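Local structure of putative uncharacterized protein Smu.1393c (Streptococcus mutans, 4L9A) at residues A[96-99]-A[100-103]; A[254-257]-A[258-261]. The protein is an alpha/beta hydrolase that probably acts as a carboxylesterase. One frame throughout, in Å; residues are numbered along the deposited sequence.

Contact 1: residues A[96-99]-A[100-103]; sequences WVNA and ILMI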
loop_
_atom_site.group_PDB
_atom_site.type_symbol
_atom_site.label_atom_id
_atom_site.label_comp_id
_atom_site.label_asym_id
_atom_site.label_seq_id
_atom_site.Cartn_x
_atom_site.Cartn_y
_atom_site.Cartn_z
ATOM N N TRP A 96 4.534 0.924 13.952
ATOM C CA TRP A 96 4.501 1.469 12.602
ATOM C C TRP A 96 3.270 2.367 12.433
ATOM O O TRP A 96 3.367 3.455 11.869
ATOM C CB TRP A 96 4.554 0.335 11.585
ATOM C CG TRP A 96 4.399 0.712 10.145
ATOM C CD1 TRP A 96 3.586 0.104 9.233
ATOM C CD2 TRP A 96 5.087 1.760 9.436
ATOM N NE1 TRP A 96 3.726 0.699 8.005
ATOM C CE2 TRP A 96 4.629 1.717 8.102
ATOM C CE3 TRP A 96 6.034 2.720 9.802
ATOM C CZ2 TRP A 96 5.090 2.610 7.132
ATOM C CZ3 TRP A 96 6.480 3.612 8.840
ATOM C CH2 TRP A 96 6.016 3.542 7.515
ATOM N N VAL A 97 2.121 1.930 12.953
ATOM C CA VAL A 97 0.922 2.769 12.945
ATOM C C VAL A 97 1.115 4.101 13.705
ATOM O O VAL A 97 0.679 5.153 13.232
ATOM C CB VAL A 97 -0.313 2.012 13.493
ATOM C CG1 VAL A 97 -1.488 2.968 13.717
ATOM C CG2 VAL A 97 -0.726 0.911 12.522
ATOM N N ASN A 98 1.750 4.054 14.879
ATOM C CA ASN A 98 2.060 5.280 15.617
ATOM C C ASN A 98 2.982 6.207 14.826
ATOM O O ASN A 98 2.813 7.419 14.848
ATOM C CB ASN A 98 2.627 4.984 17.023
ATOM C CG ASN A 98 1.559 4.460 17.976
ATOM O OD1 ASN A 98 0.368 4.617 17.717
ATOM N ND2 ASN A 98 1.977 3.834 19.077
ATOM N N ALA A 99 3.941 5.636 14.105
ATOM C CA ALA A 99 4.839 6.455 13.290
ATOM C C ALA A 99 4.053 7.135 12.168
ATOM O O ALA A 99 4.233 8.317 11.902
ATOM C CB ALA A 99 5.961 5.613 12.716
ATOM N N ILE A 100 3.163 6.388 11.517
ATOM C CA ILE A 100 2.347 6.969 10.455
ATOM C C ILE A 100 1.454 8.091 10.977
ATOM O O ILE A 100 1.345 9.141 10.345
ATOM C CB ILE A 100 1.509 5.900 9.717
ATOM C CG1 ILE A 100 2.443 4.924 9.003
ATOM C CG2 ILE A 100 0.546 6.552 8.727
ATOM C CD1 ILE A 100 1.749 3.687 8.412
ATOM N N LEU A 101 0.828 7.880 12.132
ATOM C CA LEU A 101 0.006 8.929 12.748
ATOM C C LEU A 101 0.782 10.208 13.100
ATOM O O LEU A 101 0.240 11.314 13.035
ATOM C CB LEU A 101 -0.716 8.392 13.984
ATOM C CG LEU A 101 -1.774 7.330 13.674
ATOM C CD1 LEU A 101 -2.199 6.645 14.968
ATOM C CD2 LEU A 101 -2.973 7.955 12.957
HETATM N N MSE A 102 2.039 10.053 13.492
HETATM C CA MSE A 102 2.905 11.199 13.724
HETATM C C MSE A 102 3.118 11.939 12.417
HETATM O O MSE A 102 3.145 13.174 12.373
HETATM C CB MSE A 102 4.260 10.737 14.221
HETATM C CG MSE A 102 4.379 10.597 15.703
HETATM SE SE MSE A 102 6.284 10.695 16.096
HETATM C CE MSE A 102 6.631 12.490 15.393
ATOM N N ILE A 103 3.305 11.171 11.353
ATOM C CA ILE A 103 3.457 11.744 10.028
ATOM C C ILE A 103 2.174 12.474 9.639
ATOM O O ILE A 103 2.228 13.572 9.094
ATOM C CB ILE A 103 3.854 10.675 8.987
ATOM C CG1 ILE A 103 5.230 10.094 9.338
ATOM C CG2 ILE A 103 3.875 11.268 7.585
ATOM C CD1 ILE A 103 5.693 8.933 8.458
#

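Contact 2: residues A[254-257]-A[258-261]; sequences NKHT and QTKL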
loop_
_atom_site.group_PDB
_atom_site.type_symbol
_atom_site.label_atom_id
_atom_site.label_comp_id
_atom_site.label_asym_id
_atom_site.label_seq_id
_atom_site.Cartn_x
_atom_site.Cartn_y
_atom_site.Cartn_z
ATOM N N ASN A 254 -17.738 -3.542 3.839
ATOM C CA ASN A 254 -18.788 -3.225 4.782
ATOM C C ASN A 254 -20.042 -2.952 3.980
ATOM O O ASN A 254 -20.068 -3.205 2.771
ATOM C CB ASN A 254 -18.411 -2.011 5.650
ATOM C CG ASN A 254 -18.127 -0.763 4.825
ATOM O OD1 ASN A 254 -18.642 -0.597 3.716
ATOM N ND2 ASN A 254 -17.304 0.130 5.372
ATOM N N LYS A 255 -21.067 -2.422 4.635
ATOM C CA LYS A 255 -22.368 -2.258 3.997
ATOM C C LYS A 255 -22.649 -0.847 3.497
ATOM O O LYS A 255 -23.770 -0.542 3.111
ATOM C CB LYS A 255 -23.475 -2.728 4.938
ATOM C CG LYS A 255 -23.543 -4.236 5.050
ATOM C CD LYS A 255 -23.852 -4.671 6.471
ATOM C CE LYS A 255 -23.977 -6.183 6.557
ATOM N NZ LYS A 255 -25.080 -6.687 5.693
ATOM N N HIS A 256 -21.627 0.003 3.480
ATOM C CA HIS A 256 -21.801 1.382 3.029
ATOM C C HIS A 256 -22.377 1.392 1.614
ATOM O O HIS A 256 -21.983 0.579 0.784
ATOM C CB HIS A 256 -20.463 2.126 3.061
ATOM C CG HIS A 256 -20.594 3.617 3.016
ATOM N ND1 HIS A 256 -21.017 4.297 1.894
ATOM C CD2 HIS A 256 -20.337 4.563 3.953
ATOM C CE1 HIS A 256 -21.020 5.595 2.142
ATOM N NE2 HIS A 256 -20.607 5.783 3.383
ATOM N N THR A 257 -23.317 2.301 1.353
ATOM C CA THR A 257 -23.951 2.416 0.037
ATOM C C THR A 257 -22.957 2.753 -1.077
ATOM O O THR A 257 -23.273 2.625 -2.259
ATOM C CB THR A 257 -25.074 3.491 0.014
ATOM O OG1 THR A 257 -24.539 4.765 0.406
ATOM C CG2 THR A 257 -26.212 3.112 0.946
ATOM N N GLN A 258 -21.762 3.201 -0.700
ATOM C CA GLN A 258 -20.749 3.561 -1.684
ATOM C C GLN A 258 -19.630 2.530 -1.775
ATOM O O GLN A 258 -18.772 2.625 -2.651
ATOM C CB GLN A 258 -20.135 4.928 -1.353
ATOM C CG GLN A 258 -21.023 6.117 -1.665
ATOM C CD GLN A 258 -20.280 7.426 -1.454
ATOM O OE1 GLN A 258 -20.006 7.819 -0.320
ATOM N NE2 GLN A 258 -19.914 8.085 -2.550
ATOM N N THR A 259 -19.627 1.558 -0.865
ATOM C CA THR A 259 -18.614 0.505 -0.886
ATOM C C THR A 259 -18.806 -0.400 -2.096
ATOM O O THR A 259 -19.933 -0.785 -2.403
ATOM C CB THR A 259 -18.674 -0.335 0.398
ATOM O OG1 THR A 259 -18.104 0.413 1.477
ATOM C CG2 THR A 259 -17.908 -1.636 0.237
ATOM N N LYS A 260 -17.716 -0.736 -2.780
ATOM C CA LYS A 260 -17.765 -1.644 -3.939
ATOM C C LYS A 260 -16.604 -2.633 -3.958
ATOM O O LYS A 260 -15.496 -2.325 -3.502
ATOM C CB LYS A 260 -17.732 -0.869 -5.263
ATOM C CG LYS A 260 -18.782 0.231 -5.416
ATOM C CD LYS A 260 -18.813 0.750 -6.855
ATOM C CE LYS A 260 -19.860 1.837 -7.038
ATOM N NZ LYS A 260 -21.117 1.481 -6.339
ATOM N N LEU A 261 -16.857 -3.818 -4.496
ATOM C CA LEU A 261 -15.784 -4.740 -4.853
ATOM C C LEU A 261 -15.724 -4.804 -6.374
ATOM O O LEU A 261 -16.690 -5.200 -7.024
ATOM C CB LEU A 261 -16.026 -6.131 -4.267
ATOM C CG LEU A 261 -15.065 -7.245 -4.701
ATOM C CD1 LEU A 261 -13.642 -6.914 -4.268
ATOM C CD2 LEU A 261 -15.515 -8.606 -4.151
#

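Contact 1: residues A[96-99]-A[100-103]
Trp-96 and Ile-100, one helical turn apart, make the CH-pi contact of this stretch. The delta methyl of Ile-100 lies over one face of the indole: CD1 is 3.7 Å from the centroid of the five-membered ring of Trp-96, 23° off its normal, and comes closest at Trp-96 CE2, 3.5 Å away. Trp-96 brings its ring forward along the helix because CG stands anti to the backbone N (chi1 174°), beside the carbonyl carbon. A looser aliphatic pair forms on the next flank, where Val-97 and Leu-101 run alongside each other in the same direction and CG1 of Val-97 is 3.9 Å from CD1 of Leu-101.

Both pairs belong to helix 93-106 of the alpha/beta hydrolase fold, which packs on the central sheet. Ile-100 and Ile-103 rest on Ile-75 of strand 71-75, and Trp-96 also reaches Ile-33 of strand 33-38. Val-97 and Leu-101 meet Gln-130 of helix 120-130, and Ile-100 reaches Ile-127 of the same helix.

The backbone holds these spacings through four successive i to i+4 hydrogen bonds. Ile-100 N donates to Trp-96 O over 3.0 Å, and Leu-101 N to Val-97 O over 2.9 Å. Selenomethionine Met-102 and Ile-103 continue the ladder, their N atoms bonded to Asn-98 O and Ala-99 O. CG1 of Ile-103 also packs 3.3 Å from Ala-99 O.

Contact 2: residues A[254-257]-A[258-261]
Asn-254 and Thr-259 join across the base of a type I beta turn, His-256 to Thr-259, that leads from a surface loop into strand 260-263 at the edge of the hydrolase sheet. OD1 of Asn-254 takes two donors. One is the hydroxyl of Thr-259, whose OG1 donates to Asn-254 OD1 at 2.5 Å. The other is the backbone N of His-256, 3.1 Å from Asn-254 OD1 and well above the plane of the side-chain carbonyl, a bond that closes an Asx turn. With chi1 at 58°, the CG of Asn-254 lies between its own backbone N and carbonyl carbon, which sets OD1 where both donors can reach it. Its ND2 is tied to Ile-233 O, and Thr-259 OG1 also bonds Ser-235 N, so the loop is pinned to the neighbouring strand 235-239 and its approach.

At His-256 the carbonyl O accepts a hydrogen bond from Thr-259 N over 3.0 Å, the bond that closes the beta turn; CB of the same histidine packs on Thr-259 OG1. Gln-258 runs beside the imidazole, its amide plane turned 37° from the ring, and sends NE2 to Leu-285 O. Gln-258 N donates a hydrogen bond to His-256 ND1 at 2.9 Å, lying at the ring edge, 1° out of its plane.

Contact 1 is partly buried and contact 2 lies at the surface; their centres are 27 Å apart and their nearest atoms about 18 Å. They share no helix or strand, but both adjoin the same sheet, one as a covering helix and the other as the entry to an end strand: helix 93-106 covers strands 71-75 and 33-38, whereas residues 254-261 lead into 260-263, the outermost strand at one end. In the helix, regular main-chain bonds accompany apolar contacts, with no side-chain hydrogen bond between its two segments. In the turn, polar side chains take over much of the bonding, linking to one another, to the main chain and to the approach to strand 235-239.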